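Local coordinates for insecticidal protein (Brevibacillus laterosporus, PDB 7ML9) that is active against the western corn rootworm, probably by forming beta-barrel pores in membranes as relatives of the epsilon toxin/MTX2 family do, at residues Ala244-Cys249 / Gly255-Phe260; Met156-Ala161 / Ala167-Asn172; Gln192-Pro197 / Val304-Lys309. All blocks are in the same frame, centred on the assembly; numbering follows the deposited sequence. Where two conformers were deposited one is given.

Interaction 1: residues Ala244-Cys249 / Gly255-Phe260. With EDO (1,2-ethanediol), chain H.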
loop_
_atom_site.group_PDB
_atom_site.type_symbol
_atom_site.label_atom_id
_atom_site.label_comp_id
_atom_site.label_asym_id
_atom_site.label_seq_id
_atom_site.Cartn_x
_atom_site.Cartn_y
_atom_site.Cartn_z
ATOM N N ALA A 244 1.097 -27.585 6.715
ATOM C CA ALA A 244 1.757 -28.445 7.691
ATOM C C ALA A 244 3.250 -28.530 7.424
ATOM O O ALA A 244 4.053 -28.534 8.366
ATOM C CB ALA A 244 1.132 -29.843 7.675
ATOM N N VAL A 245 3.646 -28.605 6.149
ATOM C CA VAL A 245 5.067 -28.674 5.846
ATOM C C VAL A 245 5.757 -27.377 6.250
ATOM O O VAL A 245 6.855 -27.398 6.811
ATOM C CB VAL A 245 5.289 -29.011 4.360
ATOM C CG1 VAL A 245 6.788 -28.965 4.003
ATOM C CG2 VAL A 245 4.675 -30.390 4.033
ATOM N N LEU A 246 5.116 -26.223 6.004
ATOM C CA LEU A 246 5.731 -24.968 6.435
ATOM C C LEU A 246 5.836 -24.899 7.954
ATOM O O LEU A 246 6.849 -24.450 8.488
ATOM C CB LEU A 246 4.935 -23.766 5.907
ATOM C CG LEU A 246 5.442 -22.397 6.387
ATOM C CD1 LEU A 246 6.799 -22.056 5.768
ATOM C CD2 LEU A 246 4.413 -21.290 6.097
ATOM N N THR A 247 4.795 -25.329 8.663
ATOM C CA THR A 247 4.839 -25.293 10.117
ATOM C C THR A 247 6.032 -26.080 10.638
ATOM O O THR A 247 6.762 -25.609 11.518
ATOM C CB THR A 247 3.529 -25.834 10.689
ATOM O OG1 THR A 247 2.437 -25.054 10.190
ATOM C CG2 THR A 247 3.521 -25.796 12.230
ATOM N N LYS A 248 6.286 -27.253 10.050
ATOM C CA LYS A 248 7.402 -28.081 10.486
ATOM C C LYS A 248 8.730 -27.409 10.186
ATOM O O LYS A 248 9.616 -27.334 11.050
ATOM C CB LYS A 248 7.319 -29.454 9.796
ATOM C CG LYS A 248 8.492 -30.373 10.113
ATOM C CD LYS A 248 8.295 -31.739 9.453
ATOM C CE LYS A 248 9.441 -32.680 9.838
ATOM N NZ LYS A 248 9.445 -33.859 8.929
ATOM N N CYS A 249 8.878 -26.899 8.957
ATOM C CA CYS A 249 10.142 -26.332 8.517
ATOM C C CYS A 249 10.508 -25.092 9.331
ATOM O O CYS A 249 11.686 -24.889 9.662
ATOM C CB CYS A 249 10.042 -26.007 7.027
ATOM S SG CYS A 249 10.333 -27.516 6.009
ATOM N N GLY A 255 15.492 -23.855 6.176
ATOM C CA GLY A 255 15.243 -22.882 5.131
ATOM C C GLY A 255 14.729 -21.555 5.669
ATOM O O GLY A 255 14.294 -21.429 6.816
ATOM N N ASP A 256 14.782 -20.538 4.798
ATOM C CA ASP A 256 14.372 -19.170 5.126
ATOM C C ASP A 256 12.991 -18.928 4.524
ATOM O O ASP A 256 12.857 -18.740 3.313
ATOM C CB ASP A 256 15.388 -18.169 4.588
ATOM C CG ASP A 256 15.052 -16.720 4.956
ATOM O OD1 ASP A 256 14.083 -16.485 5.705
ATOM O OD2 ASP A 256 15.758 -15.808 4.477
ATOM N N PHE A 257 11.963 -18.941 5.367
ATOM C CA PHE A 257 10.614 -18.641 4.902
ATOM C C PHE A 257 10.020 -17.509 5.725
ATOM O O PHE A 257 8.875 -17.599 6.178
ATOM C CB PHE A 257 9.745 -19.903 4.948
ATOM C CG PHE A 257 10.286 -20.997 4.073
ATOM C CD1 PHE A 257 10.076 -20.953 2.708
ATOM C CD2 PHE A 257 11.075 -22.014 4.606
ATOM C CE1 PHE A 257 10.607 -21.930 1.871
ATOM C CE2 PHE A 257 11.616 -22.990 3.779
ATOM C CZ PHE A 257 11.381 -22.942 2.409
ATOM N N ARG A 258 10.804 -16.446 5.917
ATOM C CA ARG A 258 10.440 -15.407 6.880
ATOM C C ARG A 258 9.156 -14.678 6.499
ATOM O O ARG A 258 8.458 -14.161 7.374
ATOM C CB ARG A 258 11.585 -14.405 7.023
ATOM C CG ARG A 258 12.604 -14.819 8.078
ATOM C CD ARG A 258 13.724 -13.796 8.210
ATOM N NE ARG A 258 14.790 -14.055 7.249
ATOM C CZ ARG A 258 15.597 -13.124 6.751
ATOM N NH1 ARG A 258 15.474 -11.858 7.129
ATOM N NH2 ARG A 258 16.533 -13.466 5.876
ATOM N N ASN A 259 8.814 -14.617 5.215
ATOM C CA ASN A 259 7.606 -13.916 4.798
ATOM C C ASN A 259 6.460 -14.873 4.484
ATOM O O ASN A 259 5.528 -14.500 3.762
ATOM C CB ASN A 259 7.899 -12.987 3.611
ATOM C CG ASN A 259 8.344 -13.726 2.362
ATOM O OD1 ASN A 259 9.044 -14.730 2.432
ATOM N ND2 ASN A 259 7.946 -13.208 1.197
ATOM N N PHE A 260 6.497 -16.088 5.037
ATOM C CA PHE A 260 5.423 -17.059 4.923
ATOM C C PHE A 260 4.882 -17.354 6.311
ATOM O O PHE A 260 5.623 -17.354 7.298
ATOM C CB PHE A 260 5.893 -18.392 4.300
ATOM C CG PHE A 260 6.277 -18.302 2.841
ATOM C CD1 PHE A 260 7.448 -17.672 2.459
ATOM C CD2 PHE A 260 5.480 -18.883 1.860
ATOM C CE1 PHE A 260 7.814 -17.604 1.118
ATOM C CE2 PHE A 260 5.849 -18.828 0.514
ATOM C CZ PHE A 260 7.009 -18.180 0.151
HETATM C C1 EDO H . 5.712 -34.083 7.120
HETATM O O1 EDO H . 7.112 -33.863 6.899
HETATM C C2 EDO H . 5.072 -32.831 7.705
HETATM O O2 EDO H . 3.894 -33.224 8.413
HETATM O O HOH W 1 12.508 -22.003 8.616
#
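Leu-246 carries its isobutyl group with CG trans to the backbone N (chi1 176°), which sends the two methyls off the helix toward Phe-257 and Phe-260. Both phenylalanines hold CG beside their own backbone N (chi1 -61° and -68°), and it is their CB atoms that meet the leucine. CD1 of Leu-246 lies 3.7 Å from Phe-257 CB, with the two side chains sliding past each other in opposite directions. The other methyl, Leu-246 CD2, sits 3.7 Å from Phe-260 CB, and here the side chains cross at about a right angle. Phe-257 CD1 lies over one face of the Phe-260 ring, offset toward its rim.

A water ties the backbones together, donating to Cys-249 O at 3.2 Å and to Gly-255 O at 2.6 Å. In the loop, Arg-258 grips Asp-256 side-on, NE to OD1 at 3.0 Å and NH2 to OD2 at 2.8 Å. Asp-256 OD1 also takes the backbone N of Arg-258 from the opposite face of the carboxylate, closing an Asx turn. The extended Lys-248 chain reaches Asp-39 in a salt bridge and donates from NZ to O1 of a 1,2-ethanediol, 3.1 Å away, probably from the crystallisation liquor. Val-267 lies against both Leu-246 and Phe-260, while Phe-257 touches Asp-34 of helix 28-48, a ligand of the bound sodium ion.

What results is a helix-loop-strand connection: the chain leaves helix 242-252, passes through the Asx turn and a type I turn from Phe-257 to Phe-260, and brings both phenylalanines back against Leu-246 of the helix before entering strand 260-263.

Interaction 2: residues Met156-Ala161 / Ala167-Asn172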
loop_
_atom_site.group_PDB
_atom_site.type_symbol
_atom_site.label_atom_id
_atom_site.label_comp_id
_atom_site.label_asym_id
_atom_site.label_seq_id
_atom_site.Cartn_x
_atom_site.Cartn_y
_atom_site.Cartn_z
ATOM N N MET A 156 -6.223 -1.256 -1.556
ATOM C CA MET A 156 -5.972 -0.860 -0.184
ATOM C C MET A 156 -6.593 0.505 0.063
ATOM O O MET A 156 -6.446 1.413 -0.756
ATOM C CB MET A 156 -4.481 -0.807 0.108
ATOM C CG MET A 156 -4.220 -0.795 1.581
ATOM S SD MET A 156 -2.743 0.123 1.956
ATOM C CE MET A 156 -3.115 1.692 1.224
ATOM N N LYS A 157 -7.280 0.641 1.193
ATOM C CA LYS A 157 -7.900 1.896 1.597
ATOM C C LYS A 157 -7.169 2.486 2.792
ATOM O O LYS A 157 -6.712 1.759 3.678
ATOM C CB LYS A 157 -9.376 1.698 1.941
ATOM C CG LYS A 157 -10.193 1.115 0.803
ATOM C CD LYS A 157 -11.384 0.302 1.314
ATOM C CE LYS A 157 -11.983 0.874 2.591
ATOM N NZ LYS A 157 -12.411 2.294 2.430
ATOM N N PHE A 158 -7.067 3.807 2.816
ATOM C CA PHE A 158 -6.376 4.515 3.873
ATOM C C PHE A 158 -7.099 5.824 4.140
ATOM O O PHE A 158 -7.700 6.399 3.225
ATOM C CB PHE A 158 -4.909 4.789 3.505
ATOM C CG PHE A 158 -4.720 5.418 2.147
ATOM C CD1 PHE A 158 -4.785 4.650 0.991
ATOM C CD2 PHE A 158 -4.457 6.774 2.027
ATOM C CE1 PHE A 158 -4.596 5.222 -0.257
ATOM C CE2 PHE A 158 -4.268 7.357 0.776
ATOM C CZ PHE A 158 -4.338 6.582 -0.366
ATOM N N PRO A 159 -7.075 6.309 5.378
ATOM C CA PRO A 159 -7.659 7.622 5.661
ATOM C C PRO A 159 -6.704 8.733 5.261
ATOM O O PRO A 159 -5.481 8.585 5.297
ATOM C CB PRO A 159 -7.878 7.601 7.181
ATOM C CG PRO A 159 -7.405 6.224 7.660
ATOM C CD PRO A 159 -6.501 5.706 6.589
ATOM N N ILE A 160 -7.285 9.857 4.855
ATOM C CA ILE A 160 -6.523 11.032 4.460
ATOM C C ILE A 160 -7.071 12.238 5.211
ATOM O O ILE A 160 -8.155 12.194 5.796
ATOM C CB ILE A 160 -6.579 11.282 2.943
ATOM C CG1 ILE A 160 -8.027 11.518 2.516
ATOM C CG2 ILE A 160 -5.952 10.118 2.177
ATOM C CD1 ILE A 160 -8.147 12.138 1.151
ATOM N N ALA A 161 -6.300 13.326 5.179
ATOM C CA ALA A 161 -6.704 14.611 5.747
ATOM C C ALA A 161 -7.133 14.441 7.200
ATOM O O ALA A 161 -8.272 14.717 7.582
ATOM C CB ALA A 161 -7.816 15.254 4.915
ATOM N N ALA A 167 -9.501 7.178 1.101
ATOM C CA ALA A 167 -8.984 7.033 -0.254
ATOM C C ALA A 167 -8.488 5.603 -0.451
ATOM O O ALA A 167 -8.345 4.842 0.509
ATOM C CB ALA A 167 -7.857 8.033 -0.537
ATOM N N SER A 168 -8.213 5.239 -1.704
ATOM C CA SER A 168 -7.819 3.868 -2.008
ATOM C C SER A 168 -6.852 3.840 -3.184
ATOM O O SER A 168 -6.658 4.832 -3.893
ATOM C CB SER A 168 -9.034 2.984 -2.299
ATOM O OG SER A 168 -9.594 3.313 -3.553
ATOM N N THR A 169 -6.237 2.674 -3.380
ATOM C CA THR A 169 -5.230 2.489 -4.413
ATOM C C THR A 169 -5.114 0.985 -4.645
ATOM O O THR A 169 -5.280 0.197 -3.715
ATOM C CB THR A 169 -3.890 3.111 -4.001
ATOM O OG1 THR A 169 -2.980 3.123 -5.107
ATOM C CG2 THR A 169 -3.249 2.360 -2.815
ATOM N N GLU A 170 -4.881 0.602 -5.894
ATOM C CA GLU A 170 -4.871 -0.802 -6.291
ATOM C C GLU A 170 -3.444 -1.231 -6.602
ATOM O O GLU A 170 -2.798 -0.668 -7.496
ATOM C CB GLU A 170 -5.779 -1.052 -7.495
ATOM C CG GLU A 170 -5.905 -2.533 -7.834
ATOM C CD GLU A 170 -6.914 -2.812 -8.933
ATOM O OE1 GLU A 170 -6.931 -2.056 -9.928
ATOM O OE2 GLU A 170 -7.693 -3.785 -8.790
ATOM N N TYR A 171 -2.952 -2.215 -5.855
ATOM C CA TYR A 171 -1.620 -2.751 -6.073
ATOM C C TYR A 171 -1.678 -3.892 -7.074
ATOM O O TYR A 171 -2.580 -4.731 -7.019
ATOM C CB TYR A 171 -1.018 -3.275 -4.764
ATOM C CG TYR A 171 -0.537 -2.187 -3.855
ATOM C CD1 TYR A 171 0.738 -1.670 -3.982
ATOM C CD2 TYR A 171 -1.369 -1.663 -2.882
ATOM C CE1 TYR A 171 1.177 -0.663 -3.154
ATOM C CE2 TYR A 171 -0.940 -0.659 -2.052
ATOM C CZ TYR A 171 0.327 -0.162 -2.194
ATOM O OH TYR A 171 0.759 0.843 -1.361
ATOM N N ASN A 172 -0.721 -3.909 -7.990
ATOM C CA ASN A 172 -0.396 -5.109 -8.747
ATOM C C ASN A 172 0.799 -5.769 -8.070
ATOM O O ASN A 172 1.833 -5.124 -7.863
ATOM C CB ASN A 172 -0.087 -4.785 -10.209
ATOM C CG ASN A 172 0.065 -6.032 -11.062
ATOM O OD1 ASN A 172 0.806 -6.953 -10.711
ATOM N ND2 ASN A 172 -0.654 -6.076 -12.182
#
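Phe-158 lays its ring across Ala-167, its directly paired neighbour on the next strand. The Ala-167 methyl makes a CH-pi contact over the ring face, with CB 4.2 Å from the ring centroid of Phe-158. Chi1 of 50° puts the ring between the backbone N and carbonyl carbon, folding it over the facing strand, where the carbonyl O of Ala-167 also lies over a face. Ile-160 closes on the same methyl, its CG2 3.9 Å from Ala-167 CB. Further along, Met-156 lies side by side with Thr-169, and its CB meets the edge of the Tyr-171 ring at CE2.

The backbones beneath form an antiparallel hairpin. Phe-158 and Ala-167 exchange two hydrogen bonds, as do Met-156 and Thr-169; Met-156 N to Thr-169 O is 2.8 Å and nearly straight at 174°. Between them lies the non-hydrogen-bonded pair Lys-157 and Ser-168, where Lys-157 CG rests 3.8 Å from Ser-168 CB. These two polar residues are on one face, and Met-156, Phe-158, Ala-167 and Thr-169 on the other. Such an amphipathic hairpin, tucked against the long sheet, is consistent with the membrane-inserting hairpin of aerolysin-like toxins.

Outside the hairpin, Phe-275 of strand 266-289 meets the Phe-158 ring with planes at about 35° and also touches Met-156 and Tyr-171. Tyr-171 touches Ala-217 and Leu-219 of strand 201-229, Leu-95 and Ile-213 receive Phe-158, and Asn-140 ND2 holds Thr-169 OG1 by a hydrogen bond.

Interaction 3: residues Gln192-Pro197 / Val304-Lys309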
loop_
_atom_site.group_PDB
_atom_site.type_symbol
_atom_site.label_atom_id
_atom_site.label_comp_id
_atom_site.label_asym_id
_atom_site.label_seq_id
_atom_site.Cartn_x
_atom_site.Cartn_y
_atom_site.Cartn_z
ATOM N N GLN A 192 -18.739 33.650 3.036
ATOM C CA GLN A 192 -18.537 33.987 4.439
ATOM C C GLN A 192 -19.089 35.381 4.736
ATOM O O GLN A 192 -19.076 36.268 3.877
ATOM C CB GLN A 192 -17.053 33.936 4.820
ATOM C CG GLN A 192 -16.384 32.583 4.561
ATOM C CD GLN A 192 -17.078 31.452 5.309
ATOM O OE1 GLN A 192 -17.494 30.454 4.713
ATOM N NE2 GLN A 192 -17.218 31.615 6.621
ATOM N N LYS A 193 -19.564 35.562 5.968
ATOM C CA LYS A 193 -20.124 36.824 6.445
ATOM C C LYS A 193 -19.030 37.607 7.168
ATOM O O LYS A 193 -18.450 37.113 8.141
ATOM C CB LYS A 193 -21.317 36.566 7.372
ATOM C CG LYS A 193 -22.342 37.700 7.399
ATOM C CD LYS A 193 -23.689 37.284 6.790
ATOM C CE LYS A 193 -24.685 38.461 6.691
ATOM N NZ LYS A 193 -25.244 38.707 5.317
ATOM N N ILE A 194 -18.739 38.819 6.688
ATOM C CA ILE A 194 -17.670 39.665 7.216
ATOM C C ILE A 194 -18.273 40.973 7.724
ATOM O O ILE A 194 -19.040 41.624 7.006
ATOM C CB ILE A 194 -16.600 39.961 6.149
ATOM C CG1 ILE A 194 -16.138 38.662 5.478
ATOM C CG2 ILE A 194 -15.437 40.707 6.763
ATOM C CD1 ILE A 194 -15.462 37.730 6.423
ATOM N N LYS A 195 -17.917 41.366 8.950
ATOM C CA LYS A 195 -18.321 42.672 9.467
ATOM C C LYS A 195 -17.392 43.741 8.897
ATOM O O LYS A 195 -16.179 43.697 9.116
ATOM C CB LYS A 195 -18.300 42.690 10.997
ATOM C CG LYS A 195 -18.576 44.072 11.603
ATOM C CD LYS A 195 -19.193 43.978 13.008
ATOM C CE LYS A 195 -18.835 45.193 13.871
ATOM N NZ LYS A 195 -17.374 45.523 13.808
ATOM N N VAL A 196 -17.953 44.676 8.133
ATOM C CA VAL A 196 -17.180 45.765 7.537
ATOM C C VAL A 196 -17.714 47.084 8.088
ATOM O O VAL A 196 -18.870 47.445 7.820
ATOM C CB VAL A 196 -17.251 45.740 6.003
ATOM C CG1 VAL A 196 -16.328 46.805 5.419
ATOM C CG2 VAL A 196 -16.884 44.345 5.468
ATOM N N PRO A 197 -16.927 47.813 8.873
ATOM C CA PRO A 197 -17.436 49.040 9.504
ATOM C C PRO A 197 -17.713 50.160 8.509
ATOM O O PRO A 197 -17.097 50.253 7.438
ATOM C CB PRO A 197 -16.310 49.437 10.466
ATOM C CG PRO A 197 -15.537 48.176 10.712
ATOM C CD PRO A 197 -15.623 47.398 9.418
ATOM N N VAL A 304 -3.950 43.352 7.999
ATOM C CA VAL A 304 -4.803 42.184 8.162
ATOM C C VAL A 304 -5.668 42.363 9.397
ATOM O O VAL A 304 -5.179 42.698 10.481
ATOM C CB VAL A 304 -3.972 40.894 8.235
ATOM C CG1 VAL A 304 -4.894 39.697 8.446
ATOM C CG2 VAL A 304 -3.184 40.715 6.943
ATOM N N VAL A 305 -6.964 42.145 9.230
ATOM C CA VAL A 305 -7.938 42.366 10.284
ATOM C C VAL A 305 -8.519 41.061 10.815
ATOM O O VAL A 305 -8.932 41.012 11.984
ATOM C CB VAL A 305 -9.054 43.300 9.771
ATOM C CG1 VAL A 305 -10.392 43.054 10.465
ATOM C CG2 VAL A 305 -8.607 44.748 9.898
ATOM N N GLN A 306 -8.521 39.998 10.019
ATOM C CA GLN A 306 -9.191 38.758 10.370
ATOM C C GLN A 306 -8.694 37.682 9.416
ATOM O O GLN A 306 -8.327 37.976 8.269
ATOM C CB GLN A 306 -10.712 38.922 10.271
ATOM C CG GLN A 306 -11.539 37.757 10.760
ATOM C CD GLN A 306 -13.003 37.927 10.412
ATOM O OE1 GLN A 306 -13.393 38.927 9.805
ATOM N NE2 GLN A 306 -13.824 36.952 10.787
ATOM N N GLU A 307 -8.637 36.448 9.915
ATOM C CA GLU A 307 -8.406 35.275 9.082
ATOM C C GLU A 307 -9.431 34.216 9.446
ATOM O O GLU A 307 -9.798 34.072 10.615
ATOM C CB GLU A 307 -6.984 34.726 9.227
ATOM C CG GLU A 307 -5.946 35.618 8.580
ATOM C CD GLU A 307 -4.550 35.029 8.592
ATOM O OE1 GLU A 307 -4.345 34.000 9.265
ATOM O OE2 GLU A 307 -3.652 35.601 7.935
ATOM N N ILE A 308 -9.925 33.507 8.429
ATOM C CA ILE A 308 -10.977 32.515 8.597
ATOM C C ILE A 308 -10.549 31.236 7.894
ATOM O O ILE A 308 -10.197 31.265 6.709
ATOM C CB ILE A 308 -12.323 32.991 8.022
ATOM C CG1 ILE A 308 -12.599 34.450 8.378
ATOM C CG2 ILE A 308 -13.459 32.089 8.484
ATOM C CD1 ILE A 308 -13.918 34.928 7.838
ATOM N N LYS A 309 -10.597 30.119 8.614
ATOM C CA LYS A 309 -10.472 28.801 8.008
ATOM C C LYS A 309 -11.854 28.348 7.560
ATOM O O LYS A 309 -12.800 28.360 8.351
ATOM C CB LYS A 309 -9.878 27.805 9.003
ATOM C CG LYS A 309 -8.379 27.602 8.867
ATOM C CD LYS A 309 -7.997 26.184 9.278
ATOM C CE LYS A 309 -6.495 26.023 9.396
ATOM N NZ LYS A 309 -6.012 24.876 8.581
HETATM O O HOH W 2 -16.113 39.511 10.524
#
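The carboxamide of Gln-306 is the flat group that meets Ile-194. CD1 of Ile-194 lies off one side of the amide plane, 4.1 Å from Gln-306 OE1, and Ile-194 CG2 approaches the same oxygen equally closely. The Ile-308 CD1 methyl covers the other end of that face, 3.6 Å from Gln-306 NE2. The bridging water sits slightly to the other side of the plane, donating to Gln-306 OE1 at 2.9 Å and accepting from Lys-195 N at 3.0 Å. That oxygen is bordered by two methyls yet keeps a hydrogen bond, joining strands that no direct hydrogen bond links. The extended Gln-306 chain, with CG trans to the backbone N (chi1 -173°), carries the amide this far.

The terminal methyls of two isoleucines press together: Ile-194 CD1 and Ile-308 CD1 are 3.5 Å apart, tighter than usual. The end of the Gln-192 side chain comes near CG2 of Ile-308. The backbones stay well apart, the nearest CA atoms being those of Gln-192 and Ile-308, 8.8 Å from each other.

Each strand finds its backbone partners on its own sheet. Strand 193-196 pairs with strand 123-126, Ile-194 bonding to Leu-125, while Val-305 and Gln-306 form a classic beta bulge opposite Ile-287 of strand 266-289. Gln-192 touches Leu-285 of that strand, and Tyr-202 of strand 201-229 lies against Val-196 and Val-305, packing the two-stranded sheet onto the end of the long one.

The three contacts are spread along an elongated, mostly beta molecule. Interaction 2 lies nearest the middle, about 7 Å between its centre and that of the chain, with interactions 1 and 3 on opposite sides of the chain's centre, their own centres about 65 Å apart. None touches another. In sequence, the hairpin of interaction 2 closes first; interaction 3 then joins residues 192-197 to 304-309 and encloses interaction 1 in its loop. Strand 266-289 links all three, meeting side chains of each contact. A helical end, a central hairpin and a strand-built far end thus all pack against one long sheet, in keeping with the aerolysin-like family.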